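Side-chain contacts in 2,4-dihydroxyhept-2-ene-1,7-dioic acid aldolase (Kordia algicida OT-1, PDB 6BDE), which binds heme b as an H-NOX protein and probably serves as a sensor of nitric oxide in signalling: residues 162-165 with 171-174; 10-15 with 67-72; 54-57 with 62-65. The protein carries 1 engineered substitution. One frame throughout, in Å; residues are numbered along the deposited sequence.

In the fold
Contact 1 joins the two strands of a beta hairpin, whereas contacts 2 and 3 lie among the helices and share helix 63-81. Contact 1 is partly buried: Leu162, Val172 and Phe174 pack on one face, Glu163 and Lys173 lie on the other, and backbone hydrogen bonds join the strands. Contact 2, also partly buried, is purely apolar between its two segments. Contact 3, at the surface, sets a serine against the N-cap and first residue, an isoleucine, of helix 63-81. Contacts 2 and 3 have centres about 11 Å apart and touch, Val13 CG2 packing 3.9 Å from Leu55 CD2. Contact 1 lies across the chain's centre from contact 2, their centres about 23 Å apart.

Contact 1: residues 162-165 with 171-174; sequences LEKI and EVKF
Leu162 and Phe174 form a non-hydrogen-bonded pair of the antiparallel beta hairpin built from strands 158-164 and 171-178, part of the sheet of the H-NOX fold. Their side chains run alongside each other, and Leu162 lies over one face of the Phe174 ring, offset toward the rim. Its CG stands 4.0 Å from the Phe174 ring centroid in a CH-pi contact, and its CD1 comes within 3.5 Å of Phe174 CE2. Leu162 CG lies anti to the carbonyl carbon (chi1 -87°), which brings it and its two methyls over the ring. On the same face, Val172 CG1 reaches Leu162 CG at 3.8 Å. Helix 140-153 covers this side through His140 and Met147, and Phe174 also touches Tyr133, a heme-binding residue.

Glu163 and Lys173 lie side by side on the other face, pointing the same way, the lysine bent along its length. Lys173 CD rests 3.8 Å from Glu163 OE1, but Lys173 NZ stays 4.6 Å from that oxygen, so the opposite charges are near without making a salt bridge. Toward the turn, Ile165 lies across the extended chain of Glu171, with CG2 at 3.7 Å from Glu171 OE2. With an alanine at Glu171, Ile165 would probably lose the methylene and carboxylate surface under its CB and CG2, leaving that side more open to solvent. The backbones of Glu163 and Lys173 exchange two nearly straight hydrogen bonds. A third, from Ile165 N to Glu171 O at 2.8 Å, is bent, with 132° at the hydrogen and the donor tilted from the carbonyl plane.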
ATOM      1  N   LEU A 162      -6.294   1.162 -13.117  1.00 31.37           N
ATOM      2  CA  LEU A 162      -7.129   0.504 -12.122  1.00 29.23           C
ATOM      3  C   LEU A 162      -8.577   0.509 -12.591  1.00 35.14           C
ATOM      4  O   LEU A 162      -9.123   1.565 -12.926  1.00 35.66           O
ATOM      5  CB  LEU A 162      -7.014   1.193 -10.760  1.00 26.93           C
ATOM      6  CG  LEU A 162      -5.886   0.743  -9.826  1.00 27.35           C
ATOM      7  CD1 LEU A 162      -4.515   1.064 -10.410  1.00 30.91           C
ATOM      8  CD2 LEU A 162      -6.049   1.369  -8.448  1.00 28.17           C
ATOM      9  N   GLU A 163      -9.192  -0.671 -12.616  1.00 30.93           N
ATOM     10  CA  GLU A 163     -10.597  -0.832 -12.978  1.00 34.20           C
ATOM     11  C   GLU A 163     -11.328  -1.422 -11.780  1.00 36.97           C
ATOM     12  O   GLU A 163     -11.081  -2.572 -11.403  1.00 37.46           O
ATOM     13  CB  GLU A 163     -10.756  -1.725 -14.208  1.00 35.62           C
ATOM     14  CG  GLU A 163     -10.064  -1.209 -15.457  1.00 54.38           C
ATOM     15  CD  GLU A 163     -10.391  -2.041 -16.682  1.00 66.88           C
ATOM     16  OE1 GLU A 163     -11.085  -3.069 -16.535  1.00 66.82           O
ATOM     17  OE2 GLU A 163      -9.952  -1.670 -17.791  1.00 69.11           O
ATOM     18  N   LYS A 164     -12.222  -0.637 -11.184  1.00 32.64           N
ATOM     19  CA  LYS A 164     -12.992  -1.092 -10.032  1.00 34.06           C
ATOM     20  C   LYS A 164     -14.091  -2.033 -10.509  1.00 35.22           C
ATOM     21  O   LYS A 164     -15.072  -1.596 -11.119  1.00 38.16           O
ATOM     22  CB  LYS A 164     -13.578   0.095  -9.275  1.00 41.10           C
ATOM     23  CG  LYS A 164     -12.541   1.020  -8.661  1.00 44.50           C
ATOM     24  CD  LYS A 164     -13.199   2.089  -7.803  1.00 50.94           C
ATOM     25  CE  LYS A 164     -12.202   3.154  -7.384  1.00 48.42           C
ATOM     26  NZ  LYS A 164     -12.878   4.346  -6.802  1.00 49.83           N
ATOM     27  N   ILE A 165     -13.925  -3.330 -10.240  1.00 31.02           N
ATOM     28  CA  ILE A 165     -14.977  -4.286 -10.569  1.00 35.72           C
ATOM     29  C   ILE A 165     -16.155  -4.118  -9.619  1.00 36.06           C
ATOM     30  O   ILE A 165     -17.319  -4.129 -10.041  1.00 42.88           O
ATOM     31  CB  ILE A 165     -14.423  -5.722 -10.548  1.00 32.38           C
ATOM     32  CG1 ILE A 165     -13.112  -5.801 -11.336  1.00 38.87           C
ATOM     33  CG2 ILE A 165     -15.445  -6.691 -11.116  1.00 33.11           C
ATOM     34  CD1 ILE A 165     -13.223  -5.310 -12.766  1.00 49.12           C
ATOM     35  N   GLU A 171     -12.758  -4.986  -5.133  1.00 29.17           N
ATOM     36  CA  GLU A 171     -12.249  -5.829  -6.212  1.00 30.05           C
ATOM     37  C   GLU A 171     -11.803  -4.906  -7.335  1.00 29.82           C
ATOM     38  O   GLU A 171     -12.632  -4.220  -7.941  1.00 31.04           O
ATOM     39  CB  GLU A 171     -13.301  -6.824  -6.702  1.00 33.18           C
ATOM     40  CG  GLU A 171     -12.773  -7.784  -7.758  1.00 36.68           C
ATOM     41  CD  GLU A 171     -13.848  -8.691  -8.320  1.00 41.08           C
ATOM     42  OE1 GLU A 171     -14.956  -8.732  -7.746  1.00 39.53           O
ATOM     43  OE2 GLU A 171     -13.584  -9.362  -9.340  1.00 43.20           O
ATOM     44  N   VAL A 172     -10.500  -4.878  -7.604  1.00 26.28           N
ATOM     45  CA  VAL A 172      -9.908  -3.942  -8.553  1.00 30.13           C
ATOM     46  C   VAL A 172      -8.986  -4.709  -9.488  1.00 32.52           C
ATOM     47  O   VAL A 172      -8.128  -5.474  -9.034  1.00 29.91           O
ATOM     48  CB  VAL A 172      -9.132  -2.820  -7.837  1.00 28.10           C
ATOM     49  CG1 VAL A 172      -8.560  -1.838  -8.849  1.00 28.77           C
ATOM     50  CG2 VAL A 172     -10.025  -2.102  -6.834  1.00 30.79           C
ATOM     51  N   LYS A 173      -9.158  -4.500 -10.792  1.00 27.90           N
ATOM     52  CA  LYS A 173      -8.274  -5.078 -11.795  1.00 26.34           C
ATOM     53  C   LYS A 173      -7.122  -4.115 -12.060  1.00 28.60           C
ATOM     54  O   LYS A 173      -7.346  -2.965 -12.452  1.00 31.45           O
ATOM     55  CB  LYS A 173      -9.034  -5.373 -13.087  1.00 30.65           C
ATOM     56  CG  LYS A 173      -8.188  -6.034 -14.165  1.00 37.01           C
ATOM     57  CD  LYS A 173      -8.864  -5.960 -15.525  1.00 43.17           C
ATOM     58  CE  LYS A 173      -8.845  -7.307 -16.228  1.00 51.66           C
ATOM     59  NZ  LYS A 173      -9.487  -7.246 -17.570  1.00 54.34           N
ATOM     60  N   PHE A 174      -5.896  -4.583 -11.840  1.00 27.02           N
ATOM     61  CA  PHE A 174      -4.693  -3.809 -12.117  1.00 27.19           C
ATOM     62  C   PHE A 174      -4.160  -4.202 -13.489  1.00 28.82           C
ATOM     63  O   PHE A 174      -3.857  -5.377 -13.725  1.00 31.12           O
ATOM     64  CB  PHE A 174      -3.626  -4.049 -11.049  1.00 30.41           C
ATOM     65  CG  PHE A 174      -3.845  -3.279  -9.778  1.00 27.91           C
ATOM     66  CD1 PHE A 174      -4.835  -3.653  -8.884  1.00 26.90           C
ATOM     67  CD2 PHE A 174      -3.049  -2.190  -9.467  1.00 33.32           C
ATOM     68  CE1 PHE A 174      -5.031  -2.949  -7.709  1.00 26.39           C
ATOM     69  CE2 PHE A 174      -3.238  -1.484  -8.294  1.00 31.99           C
ATOM     70  CZ  PHE A 174      -4.231  -1.862  -7.415  1.00 25.39           C
TER

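Contact 2: residues 10-15 with 67-72. Engineered in segment 67-72: Gly71 (natural residue Ala).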
ATOM      1  N   LEU A  10       0.764   7.593  10.822  1.00 43.54           N
ATOM      2  CA  LEU A  10       0.701   8.806  11.628  1.00 48.43           C
ATOM      3  C   LEU A  10       2.023   9.561  11.611  1.00 50.46           C
ATOM      4  O   LEU A  10       2.035  10.788  11.751  1.00 51.95           O
ATOM      5  CB  LEU A  10       0.290   8.465  13.059  1.00 52.82           C
ATOM      6  CG  LEU A  10      -1.081   7.796  13.199  1.00 47.76           C
ATOM      7  CD1 LEU A  10      -1.353   7.422  14.647  1.00 55.47           C
ATOM      8  CD2 LEU A  10      -2.180   8.699  12.652  1.00 53.05           C
ATOM      9  N   ASP A  11       3.142   8.852  11.443  1.00 49.50           N
ATOM     10  CA  ASP A  11       4.415   9.531  11.222  1.00 50.19           C
ATOM     11  C   ASP A  11       4.369  10.368   9.951  1.00 52.35           C
ATOM     12  O   ASP A  11       4.849  11.507   9.929  1.00 50.97           O
ATOM     13  CB  ASP A  11       5.553   8.510  11.145  1.00 56.12           C
ATOM     14  CG  ASP A  11       6.028   8.060  12.511  1.00 67.47           C
ATOM     15  OD1 ASP A  11       5.579   8.643  13.520  1.00 73.64           O
ATOM     16  OD2 ASP A  11       6.852   7.123  12.577  1.00 70.23           O
ATOM     17  N   LEU A  12       3.785   9.818   8.883  1.00 46.67           N
ATOM     18  CA  LEU A  12       3.676  10.556   7.630  1.00 48.13           C
ATOM     19  C   LEU A  12       2.709  11.727   7.760  1.00 47.04           C
ATOM     20  O   LEU A  12       2.926  12.786   7.161  1.00 47.54           O
ATOM     21  CB  LEU A  12       3.237   9.613   6.511  1.00 47.42           C
ATOM     22  CG  LEU A  12       3.339  10.142   5.080  1.00 50.09           C
ATOM     23  CD1 LEU A  12       4.734  10.682   4.809  1.00 51.87           C
ATOM     24  CD2 LEU A  12       2.981   9.051   4.087  1.00 48.05           C
ATOM     25  N   VAL A  13       1.634  11.553   8.533  1.00 41.43           N
ATOM     26  CA  VAL A  13       0.699  12.651   8.762  1.00 48.21           C
ATOM     27  C   VAL A  13       1.386  13.782   9.519  1.00 52.55           C
ATOM     28  O   VAL A  13       1.207  14.963   9.199  1.00 56.33           O
ATOM     29  CB  VAL A  13      -0.550  12.145   9.510  1.00 47.53           C
ATOM     30  CG1 VAL A  13      -1.489  13.301   9.820  1.00 50.16           C
ATOM     31  CG2 VAL A  13      -1.261  11.080   8.691  1.00 42.03           C
ATOM     32  N   GLU A  14       2.182  13.438  10.533  1.00 50.26           N
ATOM     33  CA  GLU A  14       2.956  14.449  11.245  1.00 56.16           C
ATOM     34  C   GLU A  14       3.971  15.113  10.323  1.00 59.83           C
ATOM     35  O   GLU A  14       4.181  16.331  10.391  1.00 59.40           O
ATOM     36  CB  GLU A  14       3.656  13.817  12.450  1.00 58.72           C
ATOM     37  CG  GLU A  14       4.977  14.472  12.822  1.00 65.93           C
ATOM     38  CD  GLU A  14       5.260  14.428  14.310  1.00 70.44           C
ATOM     39  OE1 GLU A  14       5.772  15.431  14.845  1.00 74.41           O
ATOM     40  OE2 GLU A  14       4.973  13.389  14.943  1.00 74.55           O
ATOM     41  N   ASP A  15       4.597  14.328   9.444  1.00 60.57           N
ATOM     42  CA  ASP A  15       5.613  14.872   8.550  1.00 68.95           C
ATOM     43  C   ASP A  15       5.011  15.839   7.536  1.00 68.15           C
ATOM     44  O   ASP A  15       5.613  16.871   7.222  1.00 71.07           O
ATOM     45  CB  ASP A  15       6.340  13.730   7.839  1.00 70.89           C
ATOM     46  CG  ASP A  15       7.170  14.204   6.661  1.00 79.37           C
ATOM     47  OD1 ASP A  15       7.625  15.366   6.673  1.00 86.82           O
ATOM     48  OD2 ASP A  15       7.363  13.410   5.714  1.00 81.15           O
ATOM     49  N   LEU A  67      -3.638   7.471   0.406  1.00 27.78           N
ATOM     50  CA  LEU A  67      -3.141   6.101   0.431  1.00 29.01           C
ATOM     51  C   LEU A  67      -2.054   5.877  -0.612  1.00 30.31           C
ATOM     52  O   LEU A  67      -1.140   5.075  -0.386  1.00 28.17           O
ATOM     53  CB  LEU A  67      -4.294   5.119   0.219  1.00 27.50           C
ATOM     54  CG  LEU A  67      -5.197   4.879   1.430  1.00 34.90           C
ATOM     55  CD1 LEU A  67      -6.321   3.915   1.080  1.00 32.84           C
ATOM     56  CD2 LEU A  67      -4.389   4.361   2.609  1.00 31.03           C
ATOM     57  N   LEU A  68      -2.134   6.564  -1.754  1.00 30.65           N
ATOM     58  CA  LEU A  68      -1.068   6.471  -2.748  1.00 28.97           C
ATOM     59  C   LEU A  68       0.244   6.989  -2.176  1.00 30.25           C
ATOM     60  O   LEU A  68       1.282   6.325  -2.270  1.00 28.85           O
ATOM     61  CB  LEU A  68      -1.457   7.245  -4.010  1.00 31.95           C
ATOM     62  CG  LEU A  68      -0.657   6.986  -5.293  1.00 36.93           C
ATOM     63  CD1 LEU A  68      -1.514   7.274  -6.515  1.00 49.26           C
ATOM     64  CD2 LEU A  68       0.631   7.802  -5.346  1.00 34.87           C
ATOM     65  N   THR A  69       0.213   8.183  -1.578  1.00 34.07           N
ATOM     66  CA  THR A  69       1.416   8.747  -0.973  1.00 34.47           C
ATOM     67  C   THR A  69       1.942   7.852   0.143  1.00 35.68           C
ATOM     68  O   THR A  69       3.156   7.653   0.269  1.00 36.51           O
ATOM     69  CB  THR A  69       1.124  10.152  -0.444  1.00 36.55           C
ATOM     70  OG1 THR A  69       0.748  11.004  -1.534  1.00 37.30           O
ATOM     71  CG2 THR A  69       2.351  10.734   0.243  1.00 39.39           C
ATOM     72  N   TYR A  70       1.042   7.294   0.956  1.00 34.37           N
ATOM     73  CA  TYR A  70       1.475   6.399   2.024  1.00 33.46           C
ATOM     74  C   TYR A  70       2.068   5.112   1.463  1.00 35.63           C
ATOM     75  O   TYR A  70       3.088   4.624   1.965  1.00 34.55           O
ATOM     76  CB  TYR A  70       0.307   6.089   2.960  1.00 32.89           C
ATOM     77  CG  TYR A  70       0.687   5.200   4.122  1.00 36.47           C
ATOM     78  CD1 TYR A  70       1.897   5.368   4.781  1.00 39.53           C
ATOM     79  CD2 TYR A  70      -0.163   4.193   4.559  1.00 38.39           C
ATOM     80  CE1 TYR A  70       2.253   4.558   5.840  1.00 35.73           C
ATOM     81  CE2 TYR A  70       0.184   3.378   5.619  1.00 37.81           C
ATOM     82  CZ  TYR A  70       1.392   3.566   6.256  1.00 41.09           C
ATOM     83  OH  TYR A  70       1.746   2.758   7.313  1.00 39.59           O
ATOM     84  N   GLY A  71       1.443   4.547   0.428  1.00 37.07           N
ATOM     85  CA  GLY A  71       1.979   3.336  -0.173  1.00 26.22           C
ATOM     86  C   GLY A  71       3.372   3.531  -0.739  1.00 34.23           C
ATOM     87  O   GLY A  71       4.225   2.646  -0.633  1.00 33.78           O
ATOM     88  N   GLU A  72       3.624   4.692  -1.344  1.00 30.92           N
ATOM     89  CA  GLU A  72       4.969   4.990  -1.823  1.00 32.09           C
ATOM     90  C   GLU A  72       5.945   5.128  -0.662  1.00 39.42           C
ATOM     91  O   GLU A  72       7.093   4.678  -0.753  1.00 40.39           O
ATOM     92  CB  GLU A  72       4.954   6.261  -2.673  1.00 33.02           C
ATOM     93  CG  GLU A  72       4.138   6.138  -3.948  1.00 32.05           C
ATOM     94  CD  GLU A  72       4.408   7.259  -4.931  1.00 39.57           C
ATOM     95  OE1 GLU A  72       4.918   8.318  -4.509  1.00 38.63           O
ATOM     96  OE2 GLU A  72       4.112   7.077  -6.131  1.00 35.83           O
TER
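Leu12 of helix 3-17 reaches across to Tyr70 and Thr69 of helix 63-81, and these three residues account for nearly all the surface the two segments bury. A single methyl does the touching: Leu12 CD2 packs 3.7 Å from Tyr70 CA and 3.9 Å from Tyr70 CD1. It therefore sits where the tyrosine side chain leaves its helix, meeting backbone and ring together, and it approaches the ring from an oblique direction. Leu12 CG is anti to its backbone N (chi1 -168°), which sends the branched end outward to the neighbouring helix. The same methyl brushes Thr69, lying 4.2 Å from Thr69 CG2; the threonine turns its methyl to the contact while its OG1 bonds to Asp65 O, one turn back in its own helix.

Tyr70 is buried and packs against more than Leu12. Its ring meets that of Phe142 with the planes at about 45°, and its OH makes a weak hydrogen bond to Ile5 O, a second tie to helix 3-17. The side chain of Tyr70 is about 8 Å from the bound heme, which places this helix packing near the heme pocket. The next residue, Gly71, is engineered in place of the natural alanine, at the glycine hinge of H-NOX proteins; a CB on it would point away from helix 3-17. Between segments 10-15 and 67-72 no hydrogen bond or charge pair forms: the two segments meet through dispersion contacts of one methyl, which impose little directional demand; a directional tie between the helices comes from the weak bond of Tyr70 OH.

Contact 3: residues 54-57 with 62-65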
ATOM      1  N   ASN A  54     -11.201  11.061   8.316  1.00 39.22           N
ATOM      2  CA  ASN A  54     -11.094  12.347   8.997  1.00 42.40           C
ATOM      3  C   ASN A  54      -9.950  13.178   8.431  1.00 40.04           C
ATOM      4  O   ASN A  54     -10.062  14.404   8.320  1.00 42.50           O
ATOM      5  CB  ASN A  54     -10.918  12.134  10.499  1.00 48.61           C
ATOM      6  CG  ASN A  54     -12.218  11.773  11.191  1.00 50.22           C
ATOM      7  OD1 ASN A  54     -13.256  12.387  10.947  1.00 50.21           O
ATOM      8  ND2 ASN A  54     -12.167  10.770  12.061  1.00 52.66           N
ATOM      9  N   LEU A  55      -8.839  12.529   8.072  1.00 37.81           N
ATOM     10  CA  LEU A  55      -7.738  13.248   7.438  1.00 38.06           C
ATOM     11  C   LEU A  55      -8.156  13.805   6.084  1.00 39.14           C
ATOM     12  O   LEU A  55      -7.792  14.931   5.726  1.00 39.66           O
ATOM     13  CB  LEU A  55      -6.525  12.329   7.288  1.00 37.87           C
ATOM     14  CG  LEU A  55      -5.259  12.956   6.700  1.00 35.41           C
ATOM     15  CD1 LEU A  55      -4.664  13.969   7.661  1.00 38.34           C
ATOM     16  CD2 LEU A  55      -4.239  11.883   6.349  1.00 37.35           C
ATOM     17  N   SER A  56      -8.930  13.030   5.319  1.00 35.69           N
ATOM     18  CA  SER A  56      -9.381  13.492   4.011  1.00 39.87           C
ATOM     19  C   SER A  56     -10.311  14.691   4.138  1.00 40.43           C
ATOM     20  O   SER A  56     -10.219  15.643   3.355  1.00 44.80           O
ATOM     21  CB  SER A  56     -10.073  12.352   3.265  1.00 37.24           C
ATOM     22  OG  SER A  56     -10.443  12.752   1.956  1.00 39.26           O
ATOM     23  N   ALA A  57     -11.214  14.664   5.120  1.00 39.28           N
ATOM     24  CA  ALA A  57     -12.128  15.786   5.311  1.00 38.35           C
ATOM     25  C   ALA A  57     -11.387  17.028   5.789  1.00 44.19           C
ATOM     26  O   ALA A  57     -11.718  18.150   5.384  1.00 49.04           O
ATOM     27  CB  ALA A  57     -13.229  15.405   6.299  1.00 43.16           C
ATOM     28  N   SER A  62      -8.040  13.587  -1.221  1.00 29.88           N
ATOM     29  CA  SER A  62      -8.826  12.367  -1.325  1.00 29.51           C
ATOM     30  C   SER A  62      -8.132  11.211  -0.613  1.00 29.70           C
ATOM     31  O   SER A  62      -6.908  11.191  -0.455  1.00 32.20           O
ATOM     32  CB  SER A  62      -9.059  12.003  -2.790  1.00 33.45           C
ATOM     33  OG  SER A  62      -7.874  11.498  -3.383  1.00 35.39           O
ATOM     34  N   ILE A  63      -8.935  10.237  -0.176  1.00 31.94           N
ATOM     35  CA  ILE A  63      -8.376   9.037   0.442  1.00 30.83           C
ATOM     36  C   ILE A  63      -7.490   8.298  -0.552  1.00 28.37           C
ATOM     37  O   ILE A  63      -6.460   7.723  -0.181  1.00 29.26           O
ATOM     38  CB  ILE A  63      -9.507   8.141   0.982  1.00 26.16           C
ATOM     39  CG1 ILE A  63     -10.265   8.856   2.101  1.00 33.16           C
ATOM     40  CG2 ILE A  63      -8.954   6.811   1.481  1.00 26.89           C
ATOM     41  CD1 ILE A  63     -11.366   8.025   2.723  1.00 36.31           C
ATOM     42  N   ASP A  64      -7.874   8.314  -1.832  1.00 29.75           N
ATOM     43  CA  ASP A  64      -7.048   7.732  -2.886  1.00 30.46           C
ATOM     44  C   ASP A  64      -5.630   8.293  -2.849  1.00 30.16           C
ATOM     45  O   ASP A  64      -4.649   7.545  -2.780  1.00 31.98           O
ATOM     46  CB  ASP A  64      -7.685   8.000  -4.253  1.00 34.34           C
ATOM     47  CG  ASP A  64      -8.751   6.989  -4.613  1.00 44.35           C
ATOM     48  OD1 ASP A  64      -9.000   6.069  -3.809  1.00 38.52           O
ATOM     49  OD2 ASP A  64      -9.342   7.121  -5.706  1.00 49.19           O
ATOM     50  N   ASP A  65      -5.512   9.623  -2.887  1.00 30.52           N
ATOM     51  CA  ASP A  65      -4.199  10.256  -2.951  1.00 27.90           C
ATOM     52  C   ASP A  65      -3.431  10.083  -1.646  1.00 27.46           C
ATOM     53  O   ASP A  65      -2.201   9.947  -1.658  1.00 29.71           O
ATOM     54  CB  ASP A  65      -4.354  11.737  -3.290  1.00 28.08           C
ATOM     55  CG  ASP A  65      -4.646  11.971  -4.757  1.00 34.89           C
ATOM     56  OD1 ASP A  65      -4.844  10.981  -5.493  1.00 35.27           O
ATOM     57  OD2 ASP A  65      -4.686  13.146  -5.172  1.00 37.41           O
TER
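The short connection between helix 45-59 and helix 63-81 brings Ser56, in the last turn of the first helix, against Ser62 and Ile63 at the start of the second. The nearest CA atoms are those of Ser56 and Ser62, 5.5 Å apart. Ser56 OG lies 3.7 Å from Ser62 CA and 3.6 Å from Ile63 N, beside the first peptide of the new helix but without a hydrogen bond to it. Its polar partner is instead Val61 O, in the connection itself, so the hydroxyl ties the end of one helix to the residues that lead into the next. Having OG anti to the backbone N (chi1 -176°) turns the hydroxyl toward that connection. The carbon of the same side chain packs as well: Ser56 CB meets Ile63 CG1 at 3.7 Å, and Leu66, one turn further along helix 63-81, also touches Ser56.

The second helix begins with an N-cap in this tight link between consecutive helices. Ser62 occupies the N-cap position, and its CB points away from helix 45-59. Its OG accepts a nearly straight hydrogen bond from Asp65 N, 3.1 Å with 164° at the hydrogen, and so satisfies an amide of the first turn, for which the helix itself offers no preceding carbonyl. The acidic Asp64 and Asp65 follow in that first turn, where the helix dipole would probably favour their negative charge. On helix 45-59 the neighbouring Leu55 turns inward instead, packing on Phe9 of helix 3-17. Ile63, next after the cap, holds CG1 anti to its carbonyl carbon (chi1 -64°), which sets that methylene beside the serine, 3.9 Å from Ser56 OG.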